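Gamma-glutamyltranspeptidase (Klebsiella pneumoniae subsp. pneumoniae, PDB 5HFT) converts oxamate to oxalate in the uric acid degradation pathway as a member of the gamma-glutamyltransferase family. Local coordinates at residues A46-R51 / V151-A156; A59-A64 / G81-V86; I85-P88 / P92-I95; H174-K179 / T192-G197; A212-M217 / A232-Q237. One frame throughout, in Å; residues are numbered along the deposited sequence.

Contact 1. Residues A46-R51 / V151-A156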
# COMPACT_ATOMS: atom_id res chain seq x y z
N ALA A 46 15.29 -0.83 0.65
CA ALA A 46 15.06 -0.99 2.08
C ALA A 46 16.22 -1.71 2.74
O ALA A 46 16.71 -1.27 3.79
CB ALA A 46 13.76 -1.77 2.32
N LEU A 47 16.70 -2.79 2.13
CA LEU A 47 17.73 -3.61 2.76
C LEU A 47 19.02 -2.83 2.98
O LEU A 47 19.69 -3.02 4.01
CB LEU A 47 18.03 -4.83 1.92
CG LEU A 47 18.74 -5.88 2.75
CD1 LEU A 47 17.75 -6.38 3.78
CD2 LEU A 47 19.25 -6.99 1.84
N ALA A 48 19.39 -1.95 2.04
CA ALA A 48 20.63 -1.20 2.22
C ALA A 48 20.55 -0.32 3.46
O ALA A 48 21.46 -0.35 4.30
CB ALA A 48 20.94 -0.38 0.96
N ILE A 49 19.43 0.38 3.64
CA ILE A 49 19.27 1.29 4.77
C ILE A 49 19.45 0.53 6.08
O ILE A 49 20.07 1.02 7.04
CB ILE A 49 17.89 1.98 4.70
CG1 ILE A 49 17.84 2.91 3.48
CG2 ILE A 49 17.56 2.76 6.01
CD1 ILE A 49 18.96 3.90 3.45
N LEU A 50 18.87 -0.66 6.17
CA LEU A 50 19.08 -1.51 7.33
C LEU A 50 20.57 -1.76 7.56
O LEU A 50 21.12 -1.44 8.62
CB LEU A 50 18.32 -2.81 7.14
CG LEU A 50 16.82 -2.65 7.16
CD1 LEU A 50 16.17 -4.01 7.06
CD2 LEU A 50 16.38 -1.92 8.41
N ARG A 51 21.25 -2.33 6.55
CA ARG A 51 22.67 -2.60 6.66
C ARG A 51 23.50 -1.36 6.97
O ARG A 51 24.65 -1.48 7.40
CB ARG A 51 23.19 -3.22 5.37
CG ARG A 51 22.83 -4.66 5.10
CD ARG A 51 23.87 -5.17 4.15
NE ARG A 51 23.75 -6.58 3.81
CZ ARG A 51 24.49 -7.53 4.34
NH1 ARG A 51 25.38 -7.24 5.28
NH2 ARG A 51 24.33 -8.79 3.94
N VAL A 151 17.74 12.54 5.19
CA VAL A 151 16.73 12.34 4.15
C VAL A 151 17.37 12.11 2.78
O VAL A 151 16.96 11.22 2.03
CB VAL A 151 15.75 13.54 4.14
CG1 VAL A 151 16.52 14.86 4.00
CG2 VAL A 151 14.76 13.43 3.00
N ALA A 152 18.41 12.89 2.46
CA ALA A 152 19.11 12.76 1.18
C ALA A 152 19.65 11.35 0.98
O ALA A 152 19.88 10.93 -0.16
CB ALA A 152 20.25 13.78 1.08
N ARG A 153 19.88 10.63 2.06
CA ARG A 153 20.25 9.22 1.97
C ARG A 153 19.04 8.35 1.66
O ARG A 153 19.13 7.44 0.82
CB ARG A 153 20.93 8.77 3.26
CG ARG A 153 21.35 7.33 3.24
CD ARG A 153 22.32 7.08 2.10
NE ARG A 153 22.39 5.67 1.75
CZ ARG A 153 21.63 5.10 0.82
NH1 ARG A 153 20.74 5.84 0.16
NH2 ARG A 153 21.74 3.81 0.53
N LEU A 154 17.88 8.62 2.29
CA LEU A 154 16.72 7.77 2.09
C LEU A 154 16.20 7.81 0.64
O LEU A 154 15.60 6.83 0.18
CB LEU A 154 15.61 8.17 3.05
CG LEU A 154 15.96 8.22 4.53
CD1 LEU A 154 14.69 8.46 5.32
CD2 LEU A 154 16.66 6.94 5.00
N LEU A 155 16.38 8.92 -0.07
CA LEU A 155 15.92 9.06 -1.45
C LEU A 155 17.00 8.80 -2.47
O LEU A 155 16.72 8.87 -3.67
CB LEU A 155 15.36 10.46 -1.70
CG LEU A 155 14.30 10.92 -0.73
CD1 LEU A 155 14.00 12.38 -1.03
CD2 LEU A 155 13.09 10.03 -0.86
N ALA A 156 18.23 8.51 -2.04
CA ALA A 156 19.34 8.42 -2.98
C ALA A 156 19.04 7.41 -4.09
O ALA A 156 19.21 7.72 -5.27
CB ALA A 156 20.62 8.07 -2.23

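Contact 2. Residues A59-A64 / G81-V86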
# COMPACT_ATOMS: atom_id res chain seq x y z
N ALA A 59 14.06 2.43 6.27
CA ALA A 59 14.20 1.47 5.18
C ALA A 59 12.92 1.40 4.37
O ALA A 59 12.96 1.24 3.15
CB ALA A 59 14.59 0.09 5.71
N MET A 60 11.76 1.49 5.04
CA MET A 60 10.49 1.49 4.32
C MET A 60 10.33 2.75 3.50
O MET A 60 9.81 2.71 2.38
CB MET A 60 9.31 1.37 5.27
CG MET A 60 7.99 1.38 4.54
SD MET A 60 7.84 -0.14 3.59
CE MET A 60 7.49 -1.32 4.90
N VAL A 61 10.79 3.89 4.02
CA VAL A 61 10.62 5.13 3.29
C VAL A 61 11.46 5.11 2.02
O VAL A 61 10.96 5.42 0.93
CB VAL A 61 10.96 6.34 4.19
CG1 VAL A 61 11.25 7.54 3.33
CG2 VAL A 61 9.81 6.65 5.11
N ALA A 62 12.73 4.71 2.14
CA ALA A 62 13.56 4.56 0.95
C ALA A 62 12.88 3.68 -0.09
O ALA A 62 12.91 3.98 -1.30
CB ALA A 62 14.92 3.99 1.32
N ALA A 63 12.21 2.62 0.36
CA ALA A 63 11.51 1.75 -0.56
C ALA A 63 10.32 2.44 -1.20
O ALA A 63 10.12 2.37 -2.41
CB ALA A 63 11.09 0.47 0.15
N ALA A 64 9.51 3.15 -0.39
CA ALA A 64 8.35 3.84 -0.95
C ALA A 64 8.73 4.74 -2.13
O ALA A 64 8.01 4.80 -3.14
CB ALA A 64 7.67 4.66 0.15
N GLY A 81 -0.90 6.68 1.09
CA GLY A 81 -0.11 5.66 1.75
C GLY A 81 -0.66 5.30 3.11
O GLY A 81 -1.36 6.09 3.75
N PHE A 82 -0.35 4.08 3.53
CA PHE A 82 -0.93 3.53 4.75
C PHE A 82 0.11 2.70 5.49
O PHE A 82 0.71 1.80 4.92
CB PHE A 82 -2.16 2.67 4.44
CG PHE A 82 -3.21 3.38 3.59
CD1 PHE A 82 -3.09 3.46 2.20
CD2 PHE A 82 -4.32 3.95 4.20
CE1 PHE A 82 -4.06 4.10 1.44
CE2 PHE A 82 -5.30 4.60 3.43
CZ PHE A 82 -5.17 4.67 2.06
N TRP A 83 0.31 3.01 6.77
CA TRP A 83 1.27 2.32 7.60
C TRP A 83 0.57 1.62 8.75
O TRP A 83 -0.35 2.17 9.35
CB TRP A 83 2.29 3.26 8.19
CG TRP A 83 3.04 4.05 7.21
CD1 TRP A 83 2.55 5.00 6.35
CD2 TRP A 83 4.45 4.01 7.00
NE1 TRP A 83 3.58 5.53 5.61
CE2 TRP A 83 4.75 4.94 5.99
CE3 TRP A 83 5.49 3.27 7.58
CZ2 TRP A 83 6.05 5.16 5.55
CZ3 TRP A 83 6.76 3.48 7.14
CH2 TRP A 83 7.04 4.42 6.13
N LEU A 84 1.02 0.42 9.05
CA LEU A 84 0.81 -0.22 10.34
C LEU A 84 2.20 -0.53 10.85
O LEU A 84 3.01 -1.14 10.14
CB LEU A 84 -0.03 -1.49 10.20
CG LEU A 84 -0.67 -2.05 11.46
CD1 LEU A 84 -1.49 -0.98 12.09
CD2 LEU A 84 -1.55 -3.21 11.07
N ILE A 85 2.52 -0.03 12.04
CA ILE A 85 3.85 -0.17 12.62
C ILE A 85 3.73 -0.89 13.95
O ILE A 85 2.89 -0.53 14.78
CB ILE A 85 4.53 1.20 12.81
CG1 ILE A 85 4.66 1.89 11.46
CG2 ILE A 85 5.85 1.03 13.51
CD1 ILE A 85 5.27 3.27 11.54
N VAL A 86 4.51 -1.95 14.12
CA VAL A 86 4.52 -2.71 15.37
C VAL A 86 5.86 -2.54 16.06
O VAL A 86 6.86 -3.14 15.64
CB VAL A 86 4.22 -4.19 15.11
CG1 VAL A 86 3.91 -4.88 16.41
CG2 VAL A 86 3.07 -4.31 14.15

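Contact 3. Residues I85-P88 / P92-I95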
# COMPACT_ATOMS: atom_id res chain seq x y z
N ILE A 85 2.52 -0.03 12.04
CA ILE A 85 3.85 -0.17 12.62
C ILE A 85 3.73 -0.89 13.95
O ILE A 85 2.89 -0.53 14.78
CB ILE A 85 4.53 1.20 12.81
CG1 ILE A 85 4.66 1.89 11.46
CG2 ILE A 85 5.85 1.03 13.51
CD1 ILE A 85 5.27 3.27 11.54
N VAL A 86 4.51 -1.95 14.12
CA VAL A 86 4.52 -2.71 15.37
C VAL A 86 5.86 -2.54 16.06
O VAL A 86 6.86 -3.14 15.64
CB VAL A 86 4.22 -4.19 15.11
CG1 VAL A 86 3.91 -4.88 16.41
CG2 VAL A 86 3.07 -4.31 14.15
N PRO A 87 5.95 -1.72 17.11
CA PRO A 87 7.22 -1.55 17.79
C PRO A 87 7.58 -2.82 18.52
O PRO A 87 6.72 -3.69 18.73
CB PRO A 87 6.96 -0.38 18.75
CG PRO A 87 5.75 0.27 18.26
CD PRO A 87 4.93 -0.85 17.69
N PRO A 88 8.85 -2.99 18.89
CA PRO A 88 9.24 -4.22 19.59
C PRO A 88 8.35 -4.55 20.77
O PRO A 88 7.98 -5.72 20.94
CB PRO A 88 10.69 -3.93 20.01
CG PRO A 88 11.20 -3.00 18.98
CD PRO A 88 10.02 -2.13 18.59
N PRO A 92 0.54 -1.11 18.44
CA PRO A 92 0.80 -0.73 17.05
C PRO A 92 0.39 0.70 16.75
O PRO A 92 -0.51 1.26 17.38
CB PRO A 92 -0.06 -1.72 16.24
CG PRO A 92 -1.17 -2.09 17.19
CD PRO A 92 -0.59 -2.05 18.56
N ILE A 93 1.07 1.29 15.78
CA ILE A 93 0.82 2.67 15.37
C ILE A 93 0.40 2.67 13.91
O ILE A 93 1.10 2.11 13.05
CB ILE A 93 2.06 3.56 15.57
CG1 ILE A 93 2.56 3.48 17.01
CG2 ILE A 93 1.74 4.99 15.16
CD1 ILE A 93 3.98 3.99 17.17
N ALA A 94 -0.74 3.32 13.64
CA ALA A 94 -1.30 3.40 12.31
C ALA A 94 -1.15 4.81 11.74
O ALA A 94 -1.17 5.80 12.47
CB ALA A 94 -2.78 3.00 12.32
N ILE A 95 -0.94 4.88 10.43
CA ILE A 95 -0.78 6.14 9.71
C ILE A 95 -1.71 6.08 8.51
O ILE A 95 -1.49 5.29 7.59
CB ILE A 95 0.66 6.38 9.26
CG1 ILE A 95 1.63 6.30 10.43
CG2 ILE A 95 0.76 7.74 8.60
CD1 ILE A 95 3.04 6.66 10.03

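Contact 4. Residues H174-K179 / T192-G197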
# COMPACT_ATOMS: atom_id res chain seq x y z
N HIS A 174 2.79 -3.36 -20.16
CA HIS A 174 1.44 -3.84 -20.45
C HIS A 174 0.39 -2.81 -20.05
O HIS A 174 -0.48 -2.45 -20.85
CB HIS A 174 1.19 -5.18 -19.74
CG HIS A 174 -0.16 -5.77 -20.01
ND1 HIS A 174 -1.20 -5.73 -19.10
CD2 HIS A 174 -0.64 -6.44 -21.09
CE1 HIS A 174 -2.26 -6.34 -19.61
NE2 HIS A 174 -1.95 -6.78 -20.82
N ALA A 175 0.47 -2.32 -18.81
CA ALA A 175 -0.48 -1.31 -18.35
C ALA A 175 -0.50 -0.10 -19.29
O ALA A 175 -1.58 0.40 -19.63
CB ALA A 175 -0.15 -0.87 -16.93
N THR A 176 0.68 0.37 -19.70
CA THR A 176 0.77 1.50 -20.61
C THR A 176 0.16 1.19 -21.97
O THR A 176 -0.56 2.01 -22.54
CB THR A 176 2.21 1.96 -20.75
OG1 THR A 176 2.68 2.38 -19.46
CG2 THR A 176 2.32 3.10 -21.75
N ALA A 177 0.45 0.01 -22.53
CA ALA A 177 -0.16 -0.35 -23.81
C ALA A 177 -1.68 -0.43 -23.68
O ALA A 177 -2.42 0.11 -24.51
CB ALA A 177 0.40 -1.68 -24.30
N SER A 178 -2.16 -1.10 -22.64
CA SER A 178 -3.58 -1.39 -22.50
C SER A 178 -4.38 -0.18 -22.05
O SER A 178 -5.60 -0.28 -21.95
CB SER A 178 -3.78 -2.54 -21.52
OG SER A 178 -2.97 -2.33 -20.38
N LYS A 179 -3.72 0.94 -21.77
CA LYS A 179 -4.40 2.19 -21.47
C LYS A 179 -3.98 3.30 -22.43
O LYS A 179 -4.36 4.47 -22.24
CB LYS A 179 -4.13 2.59 -20.01
N THR A 192 5.70 11.72 -20.74
CA THR A 192 6.27 11.16 -19.53
C THR A 192 6.31 9.64 -19.53
O THR A 192 7.29 9.06 -19.06
CB THR A 192 5.48 11.72 -18.33
OG1 THR A 192 5.88 13.09 -18.10
CG2 THR A 192 5.69 10.91 -17.05
N TRP A 193 5.30 8.98 -20.11
CA TRP A 193 5.19 7.54 -20.10
C TRP A 193 5.44 6.85 -21.43
O TRP A 193 5.68 5.63 -21.45
CB TRP A 193 3.82 7.15 -19.58
CG TRP A 193 3.55 7.80 -18.28
CD1 TRP A 193 2.50 8.62 -17.98
CD2 TRP A 193 4.33 7.67 -17.08
NE1 TRP A 193 2.58 9.02 -16.66
CE2 TRP A 193 3.69 8.45 -16.09
CE3 TRP A 193 5.50 6.97 -16.74
CZ2 TRP A 193 4.18 8.55 -14.79
CZ3 TRP A 193 5.99 7.10 -15.47
CH2 TRP A 193 5.32 7.88 -14.50
N LEU A 194 5.44 7.57 -22.53
CA LEU A 194 5.57 6.94 -23.83
C LEU A 194 7.00 7.03 -24.34
O LEU A 194 7.81 7.82 -23.86
CB LEU A 194 4.63 7.60 -24.82
CG LEU A 194 3.17 7.26 -24.65
CD1 LEU A 194 2.40 7.71 -25.89
CD2 LEU A 194 3.02 5.79 -24.43
N VAL A 195 7.30 6.17 -25.29
CA VAL A 195 8.57 6.18 -26.00
C VAL A 195 8.26 6.07 -27.48
O VAL A 195 7.62 5.09 -27.90
CB VAL A 195 9.52 5.05 -25.55
CG1 VAL A 195 10.65 4.92 -26.59
CG2 VAL A 195 10.08 5.36 -24.20
N ALA A 196 8.68 7.07 -28.25
CA ALA A 196 8.29 7.21 -29.65
C ALA A 196 6.77 7.12 -29.80
O ALA A 196 6.26 6.72 -30.85
CB ALA A 196 8.99 6.18 -30.54
N GLY A 197 6.05 7.45 -28.74
CA GLY A 197 4.61 7.50 -28.80
C GLY A 197 3.92 6.18 -28.61
O GLY A 197 2.69 6.13 -28.77

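Contact 5. Residues A212-M217 / A232-Q237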
# COMPACT_ATOMS: atom_id res chain seq x y z
N ALA A 212 13.15 13.01 -11.15
CA ALA A 212 14.40 13.16 -10.41
C ALA A 212 14.56 14.57 -9.85
O ALA A 212 15.05 14.73 -8.72
CB ALA A 212 15.57 12.78 -11.29
N GLY A 213 14.22 15.60 -10.63
CA GLY A 213 14.22 16.95 -10.07
C GLY A 213 13.27 17.08 -8.89
O GLY A 213 13.56 17.77 -7.91
N THR A 214 12.11 16.43 -8.98
CA THR A 214 11.19 16.43 -7.85
C THR A 214 11.83 15.76 -6.63
O THR A 214 11.86 16.33 -5.54
CB THR A 214 9.90 15.72 -8.23
OG1 THR A 214 9.30 16.39 -9.35
CG2 THR A 214 8.94 15.70 -7.05
N LEU A 215 12.36 14.55 -6.81
CA LEU A 215 12.99 13.85 -5.70
C LEU A 215 14.21 14.60 -5.19
O LEU A 215 14.50 14.58 -3.99
CB LEU A 215 13.34 12.42 -6.11
CG LEU A 215 12.17 11.45 -6.28
CD1 LEU A 215 12.60 10.18 -7.01
CD2 LEU A 215 11.56 11.09 -4.94
N ARG A 216 14.95 15.25 -6.08
CA ARG A 216 16.08 16.06 -5.62
C ARG A 216 15.62 17.27 -4.81
O ARG A 216 16.33 17.69 -3.89
CB ARG A 216 16.95 16.50 -6.79
CG ARG A 216 17.93 15.43 -7.22
CD ARG A 216 19.01 16.02 -8.08
NE ARG A 216 18.47 16.25 -9.40
CZ ARG A 216 18.73 15.48 -10.45
NH1 ARG A 216 19.54 14.43 -10.30
NH2 ARG A 216 18.17 15.76 -11.63
N MET A 217 14.46 17.85 -5.16
CA MET A 217 13.89 18.92 -4.34
C MET A 217 13.52 18.41 -2.95
O MET A 217 13.82 19.07 -1.95
CB MET A 217 12.66 19.52 -5.03
CG MET A 217 12.98 20.52 -6.13
SD MET A 217 11.51 21.32 -6.80
CE MET A 217 11.23 22.63 -5.60
N ALA A 232 5.67 22.43 -3.05
CA ALA A 232 4.23 22.57 -2.93
C ALA A 232 3.72 23.70 -3.82
O ALA A 232 2.69 23.56 -4.49
CB ALA A 232 3.86 22.84 -1.48
N GLU A 233 4.47 24.80 -3.87
CA GLU A 233 4.06 25.92 -4.71
C GLU A 233 4.21 25.59 -6.20
O GLU A 233 3.37 26.01 -7.01
CB GLU A 233 4.82 27.18 -4.30
CG GLU A 233 4.36 27.67 -2.91
CD GLU A 233 4.99 28.97 -2.48
OE1 GLU A 233 6.23 29.00 -2.30
OE2 GLU A 233 4.24 29.94 -2.28
N ARG A 234 5.25 24.84 -6.57
CA ARG A 234 5.31 24.37 -7.95
C ARG A 234 4.16 23.42 -8.26
O ARG A 234 3.64 23.41 -9.38
CB ARG A 234 6.64 23.68 -8.25
CG ARG A 234 6.68 23.09 -9.66
CD ARG A 234 7.69 22.00 -9.80
NE ARG A 234 9.01 22.52 -10.16
CZ ARG A 234 10.11 21.77 -10.22
NH1 ARG A 234 10.06 20.47 -9.93
NH2 ARG A 234 11.27 22.33 -10.56
N LEU A 235 3.73 22.62 -7.28
CA LEU A 235 2.57 21.76 -7.51
C LEU A 235 1.29 22.58 -7.63
O LEU A 235 0.36 22.17 -8.35
CB LEU A 235 2.45 20.72 -6.39
CG LEU A 235 3.55 19.64 -6.35
CD1 LEU A 235 3.40 18.71 -5.14
CD2 LEU A 235 3.57 18.82 -7.61
N ALA A 236 1.22 23.73 -6.95
CA ALA A 236 0.01 24.55 -6.96
C ALA A 236 -0.22 25.16 -8.33
O ALA A 236 -1.32 25.07 -8.88
CB ALA A 236 0.11 25.64 -5.90
N GLN A 237 0.81 25.80 -8.88
CA GLN A 237 0.72 26.35 -10.22
C GLN A 237 0.26 25.29 -11.21
O GLN A 237 -0.71 25.49 -11.95
CB GLN A 237 2.08 26.92 -10.62
CG GLN A 237 2.65 27.86 -9.57
CD GLN A 237 3.93 28.52 -10.02
OE1 GLN A 237 4.04 28.96 -11.17
NE2 GLN A 237 4.90 28.60 -9.12

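Contact 1. Residues A46-R51 / V151-A156
With CG1 beside the backbone N and anti to the carbonyl carbon (chi1 -66°), I49 of helix 40-51 brings CD1 up to R153 of helix 151-154, which turns to meet it. The arginine leaves its helix with CG anti to the backbone N and then bends at chi2 (59°), which swings the guanidinium back across the methyl. I49 CD1 comes in over the centre of one guanidinium face, 3.9 Å from R153 CZ, and the two side chains run past each other in opposite directions. A48 CB touches the same group obliquely, 4.3 Å from R153 NH2. The methyl of I49 also serves a second partner, for L154 CD2 lies 4.1 Å from I49 CD1. No hydrogen bond joins the two segments. The charge of R153 is instead met by a salt bridge from R153 NH2 to E52 OE2, just beyond the end of segment 46-51. I49 rests as well on A62 of helix 56-70. The arrangement is helix-helix packing in the helical part of this gamma-glutamyltransferase-family fold, joining helix 40-51 to the short helix 151-154, with aliphatic carbon of I49 laid over a guanidinium that is salt-bridged to E52.

Contact 2. Residues A59-A64 / G81-V86
The W83 indole meets helix 56-70 with the far end of its six-membered ring: V61 CG2 sits at the edge, close to the ring plane and 3.7 Å from W83 CH2, while M60 CG approaches obliquely, 3.6 Å from W83 CZ3. M60 CB adds a further touch at 3.8 Å from W83 CZ3; the methionine touches through both CB and CG. An aromatic ring of the other chain also meets the indole, its plane inclined by about 45°.

CG of M60 stands anti to its own backbone N (chi1 180°), which carries it out to the strand; the chain then folds at the next two torsions, and methionine and indole slide past one another in opposite directions. V61 instead crosses the indole at about a right angle. M60, V61 and W83 are all buried, and the contact between the two segments is apolar throughout.

This is helix-on-sheet packing. Strand 80-86 pairs with strand 93-97 on one side and continues as an antiparallel ladder with a strand of the other chain, consistent with the shared central sheets of the Ntn-hydrolase fold of this family, whose helices lie over the sheets. Helix 130-144 packs against both partners, touching W83 through A137 and V61 through W134. A64 O, one turn beyond M60, accepts a hydrogen bond from a polar side chain of the other chain.

Contact 3. Residues I85-P88 / P92-I95
I85 O is approached by two groups of the facing strand: I93 N donates a hydrogen bond at 2.8 Å, and P92 CA lies 3.1 Å from I85 O as a CA-H...O contact. The amide bond is nearly straight, 163° at the hydrogen, and its donor stays in the carbonyl plane. The return bond runs from I85 N to I93 O, also 2.8 Å, but is more bent at 148°, with the donor tilted 20° from the plane of the I93 carbonyl. Together the two bonds close the ring of an antiparallel hydrogen-bonded pair, I85 opposite I93, and form the last bridged pair of a beta hairpin before its connecting loop.

As the pairing requires, both isoleucines point to the same face of the sheet, where I85 CB and I93 CB are 4.4 Å apart. Further out on the same side chain, I85 CD1 reaches on to I95 CD1, 4.3 Å away. At the loop end the chemistry changes to proline against strand: P87 CG lies 4.3 Å from I93 CD1, and P87 CD rests beside P92 CA at 4.2 Å.

Strands 80-86 and 93-97 form this hairpin. On the face that bears I93 and I95 lies helix 130-144, through I140 and A137; V86 and P92 touch W272 of strand 269-273; and at its other edge strand 80-86 pairs with a strand of the other chain.

Contact 4. Residues H174-K179 / T192-G197
From CB of T176, which points from helix 170-178 toward segment 192-197, the side chain splits into two branches with different tasks. The methyl branch, CG2, stands anti to the backbone N (chi1 -61°, measured to OG1) and faces the other segment. It meets L194 CD2 at 3.9 Å, methyl against methyl, with the two side chains set at a slant to each other, and T176 CG2 also lies 4.2 Å from W193 O. The hydroxyl branch, OG1, turns beside the backbone N and makes a hydrogen bond to Q172 O, one turn back in the same helix. The polar atom is thus satisfied within its own helix, leaving carbon to face the neighbour.

This is packing of helix 170-178 against the C-terminal end of helix 189-193 and the loop that follows. L194 is the first residue to leave helical geometry; V195 runs extended, and the chain turns at A196 and G197, both with positive phi. W193 starts toward T176 but its indole leads off, to meet F189 edge-to-face and an aromatic ring of the other chain; T192 CG2 covers one indole face.

Within segment 174-179, H174 O takes two donors from the next turn, S178 N, 2.8 Å from H174 O, and S178 OG, the hydroxyl standing 38° above the carbonyl plane. S178 OG also lies over the rim of one face of the H174 ring.

Contact 5. Residues A212-M217 / A232-Q237
M217 and R234 bridge two long helices, 209-221 and 230-242, separated in the chain by the short helix 225-228. This is helix-to-helix packing in the helical part of the family fold; the nearest CA atoms, T214 CA and R234 CA, are 9.9 Å apart, and long side chains make the contact.

Apolar touches come from the first helix to the start of the second. M217 packs on P230 and L231, and T214 on L231 as well. Helix 209-221 also packs on helix 156-164, through L215.

Polar groups meet loosely. T214 OG1 is near the plane of the guanidinium at its edge but 4.2 Å from R234 NH1, and no hydrogen bond links them; the hydroxyl is taken by the backbone of the other chain, on which R234 also packs.

Sulfur against guanidinium is the chief interaction. The arginine leaves its helix extended and turns at chi3 (-88°), presenting the flat of its end to the thioether; M217 starts with CG beside the backbone N and bends at chi3 (82°). The sulfur sits above the plane, where the N-H groups do not point, which makes this a van der Waals and perhaps polarisation contact. M217 SD lies over one face of the R234 group, offset toward its rim, 3.6 Å from R234 NH1 and 3.7 Å from R234 CZ. The second terminal nitrogen is a little farther off, with M217 SD 3.9 Å from R234 NH2.

Contacts 2 and 3 share I85 and V86 and hold the same two-stranded hairpin: contact 2, buried and nearest the chain's centre at about 9 Å between centres, fits the strand to a helix through apolar side chains alone, whereas contact 3, at the loop end, adds backbone hydrogen bonds. Contact 1 touches contact 2, where A46 and I49 of helix 40-51 pack on A59 and A62 of helix 56-70, and meets contact 5 through L155 and L215. Contacts 1, 3 and 5 are partly buried; 1 and 5 each lay an arginine's guanidinium against a methyl or a sulfur. Contact 4 is buried although its centre is about 23 Å from the chain's centre, across from contact 3.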